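Oxidoreductase (Streptomyces globisporus, PDB 4HX6) reduces FAD with NADH, supplying freely diffusing FADH2 to the halogenase and monooxygenase that help build the enediyne antibiotic C-1027. Local coordinates at residues R45-N50 / K68-H73; A136-Y141 / I148-V153. The protein carries 1 engineered substitution. All blocks are in the same frame, centred on the assembly; numbering follows the deposited sequence.

Contact 1. Residues R45-N50 / K68-H73; sequences RGMTAN and KDAVMH. With SO4 (sulfate ion), chain I.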
loop_
_atom_site.group_PDB
_atom_site.type_symbol
_atom_site.label_atom_id
_atom_site.label_comp_id
_atom_site.label_asym_id
_atom_site.label_seq_id
_atom_site.Cartn_x
_atom_site.Cartn_y
_atom_site.Cartn_z
ATOM N N ARG A 45 -10.837 -19.918 -3.652
ATOM C CA ARG A 45 -11.034 -19.061 -2.484
ATOM C C ARG A 45 -10.707 -17.633 -2.866
ATOM O O ARG A 45 -9.936 -17.403 -3.800
ATOM C CB ARG A 45 -10.105 -19.501 -1.339
ATOM C CG ARG A 45 -10.481 -20.851 -0.731
ATOM C CD ARG A 45 -11.827 -20.786 -0.008
ATOM N NE ARG A 45 -11.822 -19.793 1.070
ATOM C CZ ARG A 45 -12.889 -19.498 1.806
ATOM N NH1 ARG A 45 -14.040 -20.125 1.572
ATOM N NH2 ARG A 45 -12.811 -18.581 2.771
ATOM N N GLY A 46 -11.289 -16.681 -2.148
ATOM C CA GLY A 46 -10.987 -15.278 -2.361
ATOM C C GLY A 46 -10.807 -14.614 -1.011
ATOM O O GLY A 46 -11.312 -15.104 -0.007
HETATM N N MSE A 47 -10.072 -13.511 -0.980
HETATM C CA MSE A 47 -9.915 -12.756 0.249
HETATM C C MSE A 47 -9.810 -11.298 -0.118
HETATM O O MSE A 47 -8.993 -10.915 -0.967
HETATM C CB MSE A 47 -8.626 -13.195 0.969
HETATM C CG MSE A 47 -8.483 -12.628 2.356
HETATM SE SE MSE A 47 -6.609 -12.920 2.915
HETATM C CE MSE A 47 -5.715 -12.238 1.370
ATOM N N THR A 48 -10.647 -10.479 0.492
ATOM C CA THR A 48 -10.536 -9.046 0.301
ATOM C C THR A 48 -9.232 -8.612 0.936
ATOM O O THR A 48 -8.948 -8.972 2.073
ATOM C CB THR A 48 -11.713 -8.335 0.943
ATOM O OG1 THR A 48 -12.922 -8.853 0.366
ATOM C CG2 THR A 48 -11.636 -6.831 0.705
ATOM N N ALA A 49 -8.424 -7.872 0.188
ATOM C CA ALA A 49 -7.128 -7.421 0.689
ATOM C C ALA A 49 -6.825 -5.990 0.254
ATOM O O ALA A 49 -7.046 -5.629 -0.897
ATOM C CB ALA A 49 -6.030 -8.347 0.204
ATOM N N ASN A 50 -6.310 -5.179 1.172
ATOM C CA ASN A 50 -5.908 -3.824 0.817
ATOM C C ASN A 50 -4.392 -3.664 0.847
ATOM O O ASN A 50 -3.875 -2.562 0.673
ATOM C CB ASN A 50 -6.560 -2.813 1.752
ATOM C CG ASN A 50 -6.302 -3.128 3.207
ATOM O OD1 ASN A 50 -5.317 -3.781 3.542
ATOM N ND2 ASN A 50 -7.198 -2.680 4.081
ATOM N N LYS A 68 -1.129 -15.100 8.435
ATOM C CA LYS A 68 -0.975 -16.531 8.692
ATOM C C LYS A 68 -2.270 -17.142 9.248
ATOM O O LYS A 68 -2.454 -18.351 9.239
ATOM C CB LYS A 68 0.210 -16.786 9.617
ATOM C CG LYS A 68 1.520 -16.368 8.979
ATOM C CD LYS A 68 2.690 -16.470 9.922
ATOM C CE LYS A 68 3.937 -15.942 9.247
ATOM N NZ LYS A 68 5.118 -15.947 10.157
ATOM N N ASP A 69 -3.184 -16.299 9.708
ATOM C CA ASP A 69 -4.446 -16.805 10.240
ATOM C C ASP A 69 -5.478 -16.996 9.129
ATOM O O ASP A 69 -6.548 -17.556 9.358
ATOM C CB ASP A 69 -4.999 -15.863 11.311
ATOM C CG ASP A 69 -5.473 -14.537 10.733
ATOM O OD1 ASP A 69 -4.888 -14.077 9.728
ATOM O OD2 ASP A 69 -6.432 -13.953 11.285
ATOM N N ALA A 70 -5.165 -16.522 7.927
ATOM C CA ALA A 70 -6.123 -16.627 6.825
ATOM C C ALA A 70 -6.103 -18.015 6.179
ATOM O O ALA A 70 -5.041 -18.628 6.027
ATOM C CB ALA A 70 -5.859 -15.567 5.782
ATOM N N VAL A 71 -7.284 -18.498 5.797
ATOM C CA VAL A 71 -7.379 -19.697 4.978
ATOM C C VAL A 71 -6.558 -19.508 3.708
ATOM O O VAL A 71 -5.914 -20.440 3.222
ATOM C CB VAL A 71 -8.845 -19.979 4.591
ATOM C CG1 VAL A 71 -8.925 -21.010 3.467
ATOM C CG2 VAL A 71 -9.635 -20.415 5.822
HETATM N N MSE A 72 -6.586 -18.291 3.181
HETATM C CA MSE A 72 -5.871 -17.964 1.952
HETATM C C MSE A 72 -4.366 -18.255 2.069
HETATM O O MSE A 72 -3.719 -18.570 1.073
HETATM C CB MSE A 72 -6.109 -16.496 1.571
HETATM C CG MSE A 72 -5.359 -16.047 0.323
HETATM SE SE MSE A 72 -5.958 -16.960 -1.312
HETATM C CE MSE A 72 -7.790 -16.325 -1.194
ATOM N N HIS A 73 -3.810 -18.167 3.275
ATOM C CA HIS A 73 -2.365 -18.321 3.426
ATOM C C HIS A 73 -1.931 -19.696 2.943
ATOM O O HIS A 73 -1.028 -19.813 2.115
ATOM C CB HIS A 73 -1.911 -18.131 4.876
ATOM C CG HIS A 73 -0.417 -18.060 5.042
ATOM N ND1 HIS A 73 0.376 -19.182 5.196
ATOM C CD2 HIS A 73 0.426 -16.997 5.080
ATOM C CE1 HIS A 73 1.642 -18.812 5.319
ATOM N NE2 HIS A 73 1.700 -17.491 5.261
HETATM S S SO4 I . -9.830 -16.161 4.809
HETATM O O1 SO4 I . -8.842 -16.515 3.787
HETATM O O2 SO4 I . -11.156 -16.543 4.320
HETATM O O3 SO4 I . -9.548 -16.851 6.069
HETATM O O4 SO4 I . -9.782 -14.710 5.047
#
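Val71 N donates to O3 of a sulfate ion at 2.8 Å, a fairly straight bond (160° at the hydrogen), and Met72 N reaches O1 of the same ion, probably from the crystallisation liquor, at 2.9 Å. These are amides at the start of helix 71-78, whose first turn is marked by the bond His73 N to Ala70 O; the helix dipole would probably favour an anion here. From strand 45-49, Arg45 NH2 meets O2 at 3.0 Å, edge-on and in the guanidinium plane, while its NH1 donates to His103 O and so fixes the rotation of the group. His101 ND1 is also hydrogen-bonded to the sulfate.

Beneath the ion the contact is apolar. Met47, present as selenomethionine, sets CG anti to its backbone N (chi1 -171°), which carries the selenium over the start of the helix, with SE 3.9 Å from Met72 CB and 4.0 Å from Ala70 CB. Met72, likewise selenomethionine, answers from the helix: bends at chi2 and chi3 curl its methyl back onto the strand, CE lying 3.5 Å from Arg45 O. Long, flexible chains suit this filling between strand and helix, and small Ala70 lets the sulfate come close. Val71 CG1 lies 4.0 Å from Arg45 NE, the two side chains crossing at about a right angle.

Backbone amides of a helix start, joined by an arginine and the FAD-binding His101, form an anion site consistent with a place for a flavin phosphate in this flavin reductase family.

Contact 2. Residues A136-Y141 / I148-V153; sequences AIHRLY and IFLGEV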
loop_
_atom_site.group_PDB
_atom_site.type_symbol
_atom_site.label_atom_id
_atom_site.label_comp_id
_atom_site.label_asym_id
_atom_site.label_seq_id
_atom_site.Cartn_x
_atom_site.Cartn_y
_atom_site.Cartn_z
ATOM N N ALA A 136 2.149 -15.098 -10.835
ATOM C CA ALA A 136 2.811 -16.303 -10.364
ATOM C C ALA A 136 3.655 -15.906 -9.168
ATOM O O ALA A 136 4.386 -14.912 -9.217
ATOM C CB ALA A 136 3.701 -16.894 -11.455
ATOM N N ILE A 137 3.556 -16.672 -8.091
ATOM C CA ILE A 137 4.317 -16.349 -6.884
ATOM C C ILE A 137 5.788 -16.658 -7.119
ATOM O O ILE A 137 6.151 -17.784 -7.432
ATOM C CB ILE A 137 3.797 -17.127 -5.656
ATOM C CG1 ILE A 137 2.294 -16.858 -5.467
ATOM C CG2 ILE A 137 4.552 -16.708 -4.400
ATOM C CD1 ILE A 137 1.681 -17.570 -4.263
ATOM N N HIS A 138 6.616 -15.637 -6.984
ATOM C CA HIS A 138 8.043 -15.748 -7.242
ATOM C C HIS A 138 8.826 -15.926 -5.935
ATOM O O HIS A 138 9.736 -16.750 -5.849
ATOM C CB HIS A 138 8.510 -14.502 -8.002
ATOM C CG HIS A 138 9.969 -14.507 -8.334
ATOM N ND1 HIS A 138 10.810 -13.462 -8.013
ATOM C CD2 HIS A 138 10.742 -15.436 -8.946
ATOM C CE1 HIS A 138 12.036 -13.746 -8.414
ATOM N NE2 HIS A 138 12.022 -14.937 -8.987
ATOM N N ARG A 139 8.474 -15.146 -4.921
ATOM C CA ARG A 139 9.122 -15.238 -3.613
ATOM C C ARG A 139 8.109 -15.185 -2.467
ATOM O O ARG A 139 7.054 -14.554 -2.583
ATOM C CB ARG A 139 10.137 -14.106 -3.423
ATOM C CG ARG A 139 11.362 -14.152 -4.359
ATOM C CD ARG A 139 12.353 -15.250 -3.933
ATOM N NE ARG A 139 13.523 -15.344 -4.816
ATOM C CZ ARG A 139 13.614 -16.141 -5.876
ATOM N NH1 ARG A 139 12.588 -16.910 -6.238
ATOM N NH2 ARG A 139 14.735 -16.164 -6.590
ATOM N N LEU A 140 8.452 -15.851 -1.367
ATOM C CA LEU A 140 7.791 -15.676 -0.077
ATOM C C LEU A 140 8.779 -15.009 0.877
ATOM O O LEU A 140 9.883 -15.517 1.082
ATOM C CB LEU A 140 7.406 -17.012 0.550
ATOM C CG LEU A 140 6.027 -17.598 0.292
ATOM C CD1 LEU A 140 5.920 -18.018 -1.153
ATOM C CD2 LEU A 140 5.806 -18.787 1.225
ATOM N N TYR A 141 8.377 -13.876 1.443
ATOM C CA TYR A 141 9.211 -13.133 2.387
ATOM C C TYR A 141 8.582 -13.088 3.775
ATOM O O TYR A 141 7.368 -12.982 3.907
ATOM C CB TYR A 141 9.399 -11.715 1.889
ATOM C CG TYR A 141 10.221 -11.607 0.616
ATOM C CD1 TYR A 141 11.332 -12.419 0.405
ATOM C CD2 TYR A 141 9.895 -10.678 -0.358
ATOM C CE1 TYR A 141 12.089 -12.298 -0.745
ATOM C CE2 TYR A 141 10.652 -10.548 -1.512
ATOM C CZ TYR A 141 11.742 -11.364 -1.701
ATOM O OH TYR A 141 12.499 -11.230 -2.846
ATOM N N ILE A 148 4.652 -12.032 3.176
ATOM C CA ILE A 148 4.712 -11.220 1.977
ATOM C C ILE A 148 4.895 -12.143 0.779
ATOM O O ILE A 148 5.882 -12.870 0.686
ATOM C CB ILE A 148 5.872 -10.215 2.040
ATOM C CG1 ILE A 148 5.709 -9.305 3.264
ATOM C CG2 ILE A 148 5.961 -9.401 0.721
ATOM C CD1 ILE A 148 6.993 -8.635 3.753
ATOM N N PHE A 149 3.905 -12.160 -0.105
ATOM C CA PHE A 149 4.013 -12.916 -1.352
ATOM C C PHE A 149 4.381 -11.980 -2.496
ATOM O O PHE A 149 3.631 -11.067 -2.823
ATOM C CB PHE A 149 2.693 -13.618 -1.668
ATOM C CG PHE A 149 2.360 -14.752 -0.729
ATOM C CD1 PHE A 149 2.744 -16.057 -1.027
ATOM C CD2 PHE A 149 1.640 -14.523 0.430
ATOM C CE1 PHE A 149 2.428 -17.105 -0.168
ATOM C CE2 PHE A 149 1.324 -15.568 1.293
ATOM C CZ PHE A 149 1.717 -16.859 0.990
ATOM N N LEU A 150 5.533 -12.203 -3.107
ATOM C CA LEU A 150 5.952 -11.393 -4.242
ATOM C C LEU A 150 5.504 -12.087 -5.537
ATOM O O LEU A 150 5.925 -13.216 -5.825
ATOM C CB LEU A 150 7.460 -11.210 -4.225
ATOM C CG LEU A 150 8.099 -10.336 -5.297
ATOM C CD1 LEU A 150 7.654 -8.885 -5.141
ATOM C CD2 LEU A 150 9.619 -10.455 -5.227
ATOM N N GLY A 151 4.631 -11.435 -6.300
ATOM C CA GLY A 151 4.119 -12.047 -7.524
ATOM C C GLY A 151 4.650 -11.428 -8.813
ATOM O O GLY A 151 4.804 -10.210 -8.914
ATOM N N GLU A 152 4.912 -12.264 -9.812
ATOM C CA GLU A 152 5.280 -11.771 -11.137
ATOM C C GLU A 152 4.036 -11.706 -11.996
ATOM O O GLU A 152 3.348 -12.719 -12.150
ATOM C CB GLU A 152 6.273 -12.720 -11.806
ATOM C CG GLU A 152 6.682 -12.282 -13.211
ATOM C CD GLU A 152 7.732 -13.201 -13.813
ATOM O OE1 GLU A 152 7.621 -14.435 -13.627
ATOM O OE2 GLU A 152 8.673 -12.690 -14.463
ATOM N N VAL A 153 3.756 -10.536 -12.564
ATOM C CA VAL A 153 2.507 -10.327 -13.300
ATOM C C VAL A 153 2.577 -11.059 -14.628
ATOM O O VAL A 153 3.449 -10.783 -15.455
ATOM C CB VAL A 153 2.216 -8.827 -13.537
ATOM C CG1 VAL A 153 0.879 -8.647 -14.272
ATOM C CG2 VAL A 153 2.216 -8.089 -12.215
#
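A classic beta bulge interrupts the antiparallel hairpin of strands 131-143 and 146-158 where His138 and Arg139 both face Leu150. Leu150 O receives two amides: His138 N at 2.8 Å, almost head-on to the carbonyl, and Arg139 N in a weak bond at 3.3 Å. The extra residue is taken up by His138, whose psi of -44° departs from extended geometry. Past it the ladder resumes, with Leu150 N on Arg139 O at 2.8 Å and Tyr141 N on Ile148 O at 2.8 Å, the latter almost straight. The short segments run at 135° to one another, well short of exactly antiparallel. Before the bulge, Gly151 forms a non-hydrogen-bonded pair with Ile137, and its CA makes a CA-H...O contact with Ala136 O.

In this flavin-reductase beta-barrel fold the hairpin has one face toward helix 71-78. There Ile137 CD1 approaches Phe149 CD1 obliquely, at 3.7 Å, and Ile137 CG2 sits at the ring edge. Leu140 runs beside Phe149 in the same direction, its CG 3.7 Å from Phe149 CE1. Leu76 of the helix packs on both Ile137 and Phe149, an apolar setting that suits an aromatic ring and branched aliphatics.

The face bearing Tyr141, Ile148 and Leu150 meets the second subunit. Leu150, with CG anti to its backbone N (chi1 -177°), brings CD2 to 3.9 Å from Tyr141 CE2. The Tyr141 ring stacks on Tyr141 of the second subunit, and its buried hydroxyl bonds to Glu142 O of that chain. At the exposed bulge, Arg139 lays NH1 over one face of the His138 ring, near its rim, and NH1 donates to His138 O at 2.9 Å from above the carbonyl plane.

In the fold
Contacts 1 and 2 follow each other along the chain, their centres 15 Å apart, and both reach the same antiparallel sheet. Helix 71-78 connects them: its start belongs to contact 1, and farther along Leu76 and Thr77 cover Phe149 of contact 2. The two touch directly where His73 CD2 packs 4.1 Å from Phe149 CE2. Val66, an FAD-binding residue, lies between them, its side chain about 4 Å (nearest atoms) from those of both Met47 and Phe149. Contact 1 holds FAD-binding Asn50, whereas Ile148 of contact 2 comes within about 6 Å, side chain to side chain, of NAD-binding His146 and faces the dimer interface.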